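Local coordinates for protein succinate dehydrogenase subunit A (Mycolicibacterium smegmatis MC2 51, PDB 6LUM) that binds FAD as the flavoprotein subunit of a succinate dehydrogenase and probably oxidises succinate to fumarate, passing the electrons on to its partner subunits, at residues G231-D236 against H551-K556; T362-Q367 against A386-H391; N57-N62 against P128-C133. One frame throughout, in Å; residues are numbered along the deposited sequence.

Contact 1: G231-D236 against H551-K556; sequences GLPLED and HTMAYK
The backbone N of Asp-236 donates to Thr-552 O at 2.8 Å with an N-H...O angle of 155°, and the same carbonyl oxygen also receives a CA-H contact from Glu-235. Two residues along the ladder, Leu-234 and Ala-554 form an antiparallel hydrogen-bonded pair: Leu-234 N reaches Ala-554 O at 3.0 Å, and Ala-554 N returns to Leu-234 O at 2.9 Å. Between these bonds Glu-235 and Met-553 make the non-hydrogen-bonded pair, with their side chains on the same face of the sheet. Glu-235 holds its CG anti to the backbone N (chi1 -171°), which carries the extended chain to the His-551 ring; its OE2 lies over the centre of one ring face, 3.1 Å above the plane, while OE1 is taken by Lys-570 in a salt bridge. At the rim of that imidazole, ND1 is hydrogen-bonded to Asp-236 OD2, although the modelled bond is so short that its exact length is doubtful. The carboxylate is turned steeply, 78° from the ring plane. At the other end the packing is apolar. Pro-233 sets CB over a face of the Tyr-555 ring, 3.8 Å from the centroid, in a CH-pi contact offset toward the rim, and its CG meets the Met-553 CE methyl at 3.5 Å. Tyr-555 also makes a cation-pi contact with Arg-566. Gly-231 closes helix 223-229 in a Schellman motif, and the chain then becomes short strand 234-235, which pairs with 550-556, itself paired with 565-571, in an antiparallel sheet that joins the FAD-binding part of the chain to its C-terminal part.

Contact 2: T362-Q367 against A386-H391; sequences TTVNGQ and ACVSVH
Thr-362 meets Ala-386 and Val-388 through different branches of its side chain. On the apolar side, its CG2 methyl approaches Ala-386 CB at 3.9 Å, and both residues also pack on Ala-381 of strand 379-381. Val-388 turns CG2 toward the hydroxyl end of Thr-362, while its other methyl, CG1, comes only loosely up to Val-364 CG1, 4.5 Å away. The polar link between the backbones is thin: Thr-362 N points almost straight at Cys-387 O, but at 3.5 Å this hydrogen bond is weak. It continues the short parallel pairing of strands 360-361 and 386-387 to the point where the chain swings into a type I beta turn from Thr-363 to Gly-366, in the FAD-binding part of the fold; the side chain of Ala-386 lies about 8 Å from the flavin cofactor. Hydrogen bonds within 362-367 brace that turn. Thr-363 O is gripped from opposite faces of its plane, by Gly-366 N at 2.8 Å and by Thr-362 OG1 at 3.3 Å; with chi1 at 81°, OG1 sits between the backbone N and the carbonyl carbon, within reach of that oxygen. A glycine in place of this threonine would probably take one donor from that oxygen and open a gap beside Ala-386 and Val-388. Thr-363 OG1 donates to Gln-367 OE1 at 2.8 Å, from above the plane of the amide carbonyl. Ile-85 and Ala-82 of helix 80-100 lie against Val-364 and Val-388 respectively.

Contact 3: N57-N62 against P128-C133; sequences NVEEDN and PVRRAC
Asp-61 fits closely against Val-129 and Arg-131, and this is the buried half of the contact. Its CB meets Val-129 CG2 at 3.6 Å, the two side chains crossing at about a right angle. Asp-61 has CG between the backbone N and the carbonyl carbon (chi1 56°), a turn that directs OD2 toward the extended Arg-131 chain. There OD2 lies 3.1 Å from Arg-131 NE, yet well out of the guanidinium plane, so the salt bridge is one of charge alone and no N-H is aimed at the oxygen. The carboxylate and guanidinium planes are 30° apart. At the guanidinium edge, Asn-62 O lies in plane, 3.9 Å from NH2. The other half, toward solvent, is much looser. Val-58, an exposed residue, touches the aliphatic part of Arg-130 through its CG2 methyl, 4.2 Å from CD. Glu-59 stretches its chain along the Val-129 carbonyl, and its OE1 makes only a long salt bridge to Arg-130 NH1, at 3.8 Å; the two charged planes are inclined by 55°. At this spacing the attraction is probably weak. Arg-116 brings a like charge close to Arg-130. Arg-131 and Ala-132 together face Arg-115 in a classic beta bulge where the chain enters strand 132-133, the middle strand of a small antiparallel sheet between 51-52 and 114-115, and Arg-131 reaches on to Trp-65 and His-66 of helix 63-73.

In the fold
Contact 1 is core; contact 2, partly buried, lies next to it, and the two touch: Glu-235 of contact 1 packs on Cys-387 and Ser-389 of contact 2, and His-551 also touches Ser-389. Contact 2 is nested in the long chain loop that contact 1 closes. Contact 3 stands apart at the periphery, its nearest atoms about 13 Å from contact 2 and about 22 Å from contact 1. The chemistry follows the place. A regular antiparallel backbone ladder ties two distant parts of the chain in contact 1; a single weak backbone bond and small side chains make up contact 2; paired acidic and basic side chains, without cross-segment hydrogen bonds, join the loops of contact 3.

Contact 1: G231-D236 against H551-K556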
loop_
_atom_site.group_PDB
_atom_site.type_symbol
_atom_site.label_atom_id
_atom_site.label_comp_id
_atom_site.label_asym_id
_atom_site.label_seq_id
_atom_site.Cartn_x
_atom_site.Cartn_y
_atom_site.Cartn_z
ATOM N N GLY D 231 36.610 -33.195 -8.916
ATOM C CA GLY D 231 37.243 -33.673 -10.122
ATOM C C GLY D 231 37.353 -32.648 -11.225
ATOM O O GLY D 231 38.014 -32.919 -12.230
ATOM N N LEU D 232 36.718 -31.492 -11.075
ATOM C CA LEU D 232 36.836 -30.426 -12.047
ATOM C C LEU D 232 38.216 -29.781 -11.940
ATOM O O LEU D 232 38.911 -29.955 -10.940
ATOM C CB LEU D 232 35.731 -29.402 -11.819
ATOM C CG LEU D 232 34.343 -30.018 -11.683
ATOM C CD1 LEU D 232 33.344 -29.029 -11.138
ATOM C CD2 LEU D 232 33.893 -30.518 -13.020
ATOM N N PRO D 233 38.648 -29.047 -12.960
ATOM C CA PRO D 233 40.007 -28.506 -12.967
ATOM C C PRO D 233 40.109 -27.140 -12.298
ATOM O O PRO D 233 39.114 -26.469 -12.028
ATOM C CB PRO D 233 40.304 -28.392 -14.460
ATOM C CG PRO D 233 39.015 -28.075 -15.038
ATOM C CD PRO D 233 37.985 -28.815 -14.252
ATOM N N LEU D 234 41.350 -26.737 -12.041
ATOM C CA LEU D 234 41.656 -25.402 -11.547
ATOM C C LEU D 234 42.728 -24.793 -12.432
ATOM O O LEU D 234 43.688 -25.468 -12.800
ATOM C CB LEU D 234 42.137 -25.424 -10.100
ATOM C CG LEU D 234 41.087 -25.501 -9.001
ATOM C CD1 LEU D 234 41.727 -25.193 -7.691
ATOM C CD2 LEU D 234 39.972 -24.547 -9.265
ATOM N N GLU D 235 42.575 -23.517 -12.754
ATOM C CA GLU D 235 43.343 -22.883 -13.813
ATOM C C GLU D 235 44.242 -21.795 -13.250
ATOM O O GLU D 235 43.776 -20.931 -12.507
ATOM C CB GLU D 235 42.405 -22.293 -14.862
ATOM C CG GLU D 235 43.088 -21.805 -16.109
ATOM C CD GLU D 235 42.250 -20.815 -16.883
ATOM O OE1 GLU D 235 41.103 -21.141 -17.242
ATOM O OE2 GLU D 235 42.738 -19.700 -17.135
ATOM N N ASP D 236 45.525 -21.844 -13.605
ATOM C CA ASP D 236 46.461 -20.744 -13.367
ATOM C C ASP D 236 46.603 -20.409 -11.887
ATOM O O ASP D 236 46.532 -19.250 -11.489
ATOM C CB ASP D 236 46.034 -19.500 -14.144
ATOM C CG ASP D 236 46.823 -19.302 -15.409
ATOM O OD1 ASP D 236 47.853 -19.986 -15.580
ATOM O OD2 ASP D 236 46.417 -18.453 -16.230
ATOM N N HIS D 551 47.445 -21.237 -20.348
ATOM C CA HIS D 551 46.967 -21.443 -18.995
ATOM C C HIS D 551 47.273 -22.866 -18.563
ATOM O O HIS D 551 47.173 -23.802 -19.358
ATOM C CB HIS D 551 45.467 -21.194 -18.909
ATOM C CG HIS D 551 45.063 -19.787 -19.211
ATOM N ND1 HIS D 551 45.512 -18.709 -18.483
ATOM C CD2 HIS D 551 44.233 -19.284 -20.153
ATOM C CE1 HIS D 551 44.983 -17.601 -18.968
ATOM N NE2 HIS D 551 44.203 -17.923 -19.981
ATOM N N THR D 552 47.655 -23.027 -17.306
ATOM C CA THR D 552 47.844 -24.344 -16.722
ATOM C C THR D 552 46.545 -24.784 -16.075
ATOM O O THR D 552 45.892 -23.997 -15.391
ATOM C CB THR D 552 48.956 -24.316 -15.676
ATOM O OG1 THR D 552 50.188 -23.925 -16.290
ATOM C CG2 THR D 552 49.125 -25.676 -15.050
ATOM N N MET D 553 46.164 -26.037 -16.289
ATOM C CA MET D 553 44.962 -26.588 -15.684
ATOM C C MET D 553 45.333 -27.840 -14.913
ATOM O O MET D 553 46.103 -28.667 -15.404
ATOM C CB MET D 553 43.906 -26.885 -16.743
ATOM C CG MET D 553 43.520 -25.659 -17.530
ATOM S SD MET D 553 42.027 -25.865 -18.492
ATOM C CE MET D 553 40.817 -25.913 -17.194
ATOM N N ALA D 554 44.810 -27.968 -13.703
ATOM C CA ALA D 554 45.169 -29.054 -12.810
ATOM C C ALA D 554 43.929 -29.856 -12.465
ATOM O O ALA D 554 42.885 -29.279 -12.138
ATOM C CB ALA D 554 45.824 -28.519 -11.542
ATOM N N TYR D 555 44.049 -31.181 -12.547
ATOM C CA TYR D 555 42.995 -32.118 -12.195
ATOM C C TYR D 555 43.475 -33.015 -11.067
ATOM O O TYR D 555 44.619 -33.475 -11.072
ATOM C CB TYR D 555 42.593 -32.998 -13.378
ATOM C CG TYR D 555 42.192 -32.271 -14.632
ATOM C CD1 TYR D 555 43.142 -31.817 -15.524
ATOM C CD2 TYR D 555 40.860 -32.068 -14.938
ATOM C CE1 TYR D 555 42.782 -31.167 -16.667
ATOM C CE2 TYR D 555 40.492 -31.419 -16.082
ATOM C CZ TYR D 555 41.457 -30.968 -16.944
ATOM O OH TYR D 555 41.095 -30.315 -18.095
ATOM N N LYS D 556 42.593 -33.274 -10.112
ATOM C CA LYS D 556 42.891 -34.166 -9.003
ATOM C C LYS D 556 42.511 -35.587 -9.381
ATOM O O LYS D 556 41.473 -35.817 -10.004
ATOM C CB LYS D 556 42.129 -33.735 -7.754
ATOM C CG LYS D 556 42.558 -34.423 -6.484
ATOM C CD LYS D 556 41.540 -34.182 -5.396
ATOM C CE LYS D 556 42.028 -34.693 -4.066
ATOM N NZ LYS D 556 43.196 -33.916 -3.595
#

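Contact 2: T362-Q367 against A386-H391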
loop_
_atom_site.group_PDB
_atom_site.type_symbol
_atom_site.label_atom_id
_atom_site.label_comp_id
_atom_site.label_asym_id
_atom_site.label_seq_id
_atom_site.Cartn_x
_atom_site.Cartn_y
_atom_site.Cartn_z
ATOM N N THR D 362 36.164 -20.478 -16.208
ATOM C CA THR D 362 34.813 -20.238 -16.689
ATOM C C THR D 362 34.857 -19.610 -18.078
ATOM O O THR D 362 35.924 -19.333 -18.627
ATOM C CB THR D 362 34.026 -19.342 -15.728
ATOM O OG1 THR D 362 34.374 -17.978 -15.954
ATOM C CG2 THR D 362 34.331 -19.684 -14.303
ATOM N N THR D 363 33.675 -19.408 -18.651
ATOM C CA THR D 363 33.492 -18.683 -19.898
ATOM C C THR D 363 32.968 -17.285 -19.607
ATOM O O THR D 363 32.589 -16.962 -18.481
ATOM C CB THR D 363 32.519 -19.413 -20.822
ATOM O OG1 THR D 363 31.222 -19.440 -20.221
ATOM C CG2 THR D 363 32.974 -20.822 -21.047
ATOM N N VAL D 364 32.915 -16.457 -20.651
ATOM C CA VAL D 364 32.532 -15.062 -20.470
ATOM C C VAL D 364 31.128 -14.911 -19.916
ATOM O O VAL D 364 30.773 -13.837 -19.432
ATOM C CB VAL D 364 32.674 -14.290 -21.790
ATOM C CG1 VAL D 364 34.117 -14.291 -22.241
ATOM C CG2 VAL D 364 31.778 -14.896 -22.846
ATOM N N ASN D 365 30.314 -15.957 -19.971
ATOM C CA ASN D 365 28.987 -15.912 -19.379
ATOM C C ASN D 365 28.940 -16.500 -17.978
ATOM O O ASN D 365 27.932 -16.331 -17.289
ATOM C CB ASN D 365 27.983 -16.646 -20.267
ATOM C CG ASN D 365 28.012 -16.158 -21.690
ATOM O OD1 ASN D 365 27.887 -14.964 -21.948
ATOM N ND2 ASN D 365 28.182 -17.078 -22.628
ATOM N N GLY D 366 29.987 -17.193 -17.546
ATOM C CA GLY D 366 30.061 -17.717 -16.201
ATOM C C GLY D 366 30.051 -19.221 -16.091
ATOM O O GLY D 366 30.324 -19.732 -15.006
ATOM N N GLN D 367 29.753 -19.951 -17.162
ATOM C CA GLN D 367 29.681 -21.404 -17.076
ATOM C C GLN D 367 31.033 -21.990 -16.711
ATOM O O GLN D 367 32.056 -21.611 -17.278
ATOM C CB GLN D 367 29.212 -21.997 -18.401
ATOM C CG GLN D 367 27.782 -21.714 -18.767
ATOM C CD GLN D 367 27.670 -20.744 -19.913
ATOM O OE1 GLN D 367 28.633 -20.515 -20.640
ATOM N NE2 GLN D 367 26.490 -20.168 -20.085
ATOM N N ALA D 386 36.548 -17.215 -9.645
ATOM C CA ALA D 386 36.473 -17.516 -11.060
ATOM C C ALA D 386 37.704 -17.014 -11.783
ATOM O O ALA D 386 38.285 -15.990 -11.431
ATOM C CB ALA D 386 35.235 -16.882 -11.673
ATOM N N CYS D 387 38.105 -17.754 -12.803
ATOM C CA CYS D 387 39.226 -17.389 -13.659
ATOM C C CYS D 387 38.699 -17.377 -15.081
ATOM O O CYS D 387 38.854 -18.343 -15.824
ATOM C CB CYS D 387 40.374 -18.346 -13.496
ATOM S SG CYS D 387 41.734 -18.091 -14.621
ATOM N N VAL D 388 38.075 -16.263 -15.460
ATOM C CA VAL D 388 37.819 -15.986 -16.863
ATOM C C VAL D 388 39.109 -15.632 -17.578
ATOM O O VAL D 388 39.164 -15.654 -18.812
ATOM C CB VAL D 388 36.787 -14.846 -16.977
ATOM C CG1 VAL D 388 36.360 -14.629 -18.409
ATOM C CG2 VAL D 388 35.603 -15.120 -16.095
ATOM N N SER D 389 40.163 -15.355 -16.806
ATOM C CA SER D 389 41.455 -14.873 -17.287
ATOM C C SER D 389 41.314 -13.482 -17.889
ATOM O O SER D 389 41.708 -13.227 -19.024
ATOM C CB SER D 389 42.095 -15.848 -18.270
ATOM O OG SER D 389 41.285 -15.990 -19.415
ATOM N N VAL D 390 40.728 -12.584 -17.110
ATOM C CA VAL D 390 40.765 -11.163 -17.412
ATOM C C VAL D 390 42.084 -10.552 -16.982
ATOM O O VAL D 390 42.667 -9.746 -17.705
ATOM C CB VAL D 390 39.591 -10.457 -16.725
ATOM C CG1 VAL D 390 39.644 -9.004 -17.032
ATOM C CG2 VAL D 390 38.295 -11.051 -17.169
ATOM N N HIS D 391 42.563 -10.930 -15.804
ATOM C CA HIS D 391 43.793 -10.393 -15.254
ATOM C C HIS D 391 45.028 -11.111 -15.755
ATOM O O HIS D 391 46.119 -10.542 -15.705
ATOM C CB HIS D 391 43.754 -10.464 -13.730
ATOM C CG HIS D 391 42.447 -10.045 -13.141
ATOM N ND1 HIS D 391 42.023 -8.737 -13.132
ATOM C CD2 HIS D 391 41.471 -10.761 -12.542
ATOM C CE1 HIS D 391 40.840 -8.665 -12.556
ATOM N NE2 HIS D 391 40.482 -9.879 -12.189
#

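Contact 3: N57-N62 against P128-C133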
loop_
_atom_site.group_PDB
_atom_site.type_symbol
_atom_site.label_atom_id
_atom_site.label_comp_id
_atom_site.label_asym_id
_atom_site.label_seq_id
_atom_site.Cartn_x
_atom_site.Cartn_y
_atom_site.Cartn_z
ATOM N N ASN D 57 34.827 11.924 -17.704
ATOM C CA ASN D 57 34.142 13.065 -17.110
ATOM C C ASN D 57 35.074 14.235 -16.844
ATOM O O ASN D 57 34.700 15.382 -17.094
ATOM C CB ASN D 57 33.456 12.660 -15.805
ATOM C CG ASN D 57 32.149 11.951 -16.039
ATOM O OD1 ASN D 57 31.466 11.556 -15.099
ATOM N ND2 ASN D 57 31.793 11.779 -17.303
ATOM N N VAL D 58 36.281 13.977 -16.345
ATOM C CA VAL D 58 37.249 15.044 -16.124
ATOM C C VAL D 58 38.295 15.113 -17.230
ATOM O O VAL D 58 38.970 16.146 -17.363
ATOM C CB VAL D 58 37.941 14.893 -14.753
ATOM C CG1 VAL D 58 36.907 14.725 -13.658
ATOM C CG2 VAL D 58 38.911 13.726 -14.765
ATOM N N GLU D 59 38.454 14.055 -18.013
ATOM C CA GLU D 59 39.424 14.001 -19.098
ATOM C C GLU D 59 38.752 13.272 -20.250
ATOM O O GLU D 59 37.529 13.103 -20.275
ATOM C CB GLU D 59 40.726 13.322 -18.648
ATOM C CG GLU D 59 41.493 14.076 -17.576
ATOM C CD GLU D 59 42.978 13.818 -17.643
ATOM O OE1 GLU D 59 43.753 14.668 -17.162
ATOM O OE2 GLU D 59 43.372 12.765 -18.181
ATOM N N GLU D 60 39.542 12.829 -21.221
ATOM C CA GLU D 60 39.019 12.071 -22.346
ATOM C C GLU D 60 39.705 10.719 -22.428
ATOM O O GLU D 60 40.938 10.643 -22.435
ATOM C CB GLU D 60 39.202 12.824 -23.662
ATOM C CG GLU D 60 38.377 12.236 -24.792
ATOM C CD GLU D 60 36.931 12.003 -24.392
ATOM O OE1 GLU D 60 36.305 12.928 -23.837
ATOM O OE2 GLU D 60 36.422 10.888 -24.628
ATOM N N ASP D 61 38.905 9.658 -22.481
ATOM C CA ASP D 61 39.429 8.336 -22.777
ATOM C C ASP D 61 38.314 7.461 -23.322
ATOM O O ASP D 61 37.146 7.615 -22.960
ATOM C CB ASP D 61 40.079 7.681 -21.555
ATOM C CG ASP D 61 39.149 7.590 -20.374
ATOM O OD1 ASP D 61 38.056 8.184 -20.424
ATOM O OD2 ASP D 61 39.506 6.913 -19.391
ATOM N N ASN D 62 38.691 6.565 -24.223
ATOM C CA ASN D 62 37.816 5.521 -24.721
ATOM C C ASN D 62 38.237 4.204 -24.098
ATOM O O ASN D 62 39.333 4.079 -23.548
ATOM C CB ASN D 62 37.872 5.429 -26.249
ATOM C CG ASN D 62 39.285 5.310 -26.770
ATOM O OD1 ASN D 62 40.244 5.393 -26.011
ATOM N ND2 ASN D 62 39.420 5.126 -28.075
ATOM N N PRO D 128 49.260 9.629 -17.485
ATOM C CA PRO D 128 48.077 9.285 -16.688
ATOM C C PRO D 128 46.794 9.740 -17.368
ATOM O O PRO D 128 46.793 10.611 -18.239
ATOM C CB PRO D 128 48.310 10.032 -15.376
ATOM C CG PRO D 128 49.788 10.094 -15.261
ATOM C CD PRO D 128 50.317 10.236 -16.658
ATOM N N VAL D 129 45.683 9.127 -16.966
ATOM C CA VAL D 129 44.429 9.323 -17.684
ATOM C C VAL D 129 43.273 9.613 -16.732
ATOM O O VAL D 129 42.205 10.061 -17.161
ATOM C CB VAL D 129 44.137 8.104 -18.575
ATOM C CG1 VAL D 129 43.945 6.877 -17.735
ATOM C CG2 VAL D 129 42.930 8.347 -19.462
ATOM N N ARG D 130 43.477 9.384 -15.432
ATOM C CA ARG D 130 42.464 9.668 -14.413
ATOM C C ARG D 130 41.172 8.891 -14.686
ATOM O O ARG D 130 40.129 9.451 -15.020
ATOM C CB ARG D 130 42.181 11.171 -14.318
ATOM C CG ARG D 130 43.224 11.939 -13.553
ATOM C CD ARG D 130 42.762 13.350 -13.255
ATOM N NE ARG D 130 43.588 13.970 -12.226
ATOM C CZ ARG D 130 44.793 14.486 -12.449
ATOM N NH1 ARG D 130 45.312 14.462 -13.669
ATOM N NH2 ARG D 130 45.478 15.028 -11.453
ATOM N N ARG D 131 41.281 7.571 -14.552
ATOM C CA ARG D 131 40.144 6.690 -14.776
ATOM C C ARG D 131 39.338 6.405 -13.516
ATOM O O ARG D 131 38.107 6.344 -13.579
ATOM C CB ARG D 131 40.615 5.361 -15.358
ATOM C CG ARG D 131 40.792 5.381 -16.834
ATOM C CD ARG D 131 40.568 4.025 -17.427
ATOM N NE ARG D 131 40.766 4.079 -18.864
ATOM C CZ ARG D 131 41.954 4.019 -19.445
ATOM N NH1 ARG D 131 43.047 3.892 -18.710
ATOM N NH2 ARG D 131 42.048 4.084 -20.762
ATOM N N ALA D 132 40.007 6.230 -12.377
ATOM C CA ALA D 132 39.410 5.520 -11.251
ATOM C C ALA D 132 38.341 6.358 -10.570
ATOM O O ALA D 132 38.629 7.442 -10.058
ATOM C CB ALA D 132 40.491 5.133 -10.250
ATOM N N CYS D 133 37.105 5.865 -10.581
ATOM C CA CYS D 133 36.067 6.411 -9.730
ATOM C C CYS D 133 36.335 6.018 -8.282
ATOM O O CYS D 133 37.131 5.126 -7.990
ATOM C CB CYS D 133 34.701 5.891 -10.157
ATOM S SG CYS D 133 34.254 6.285 -11.833
#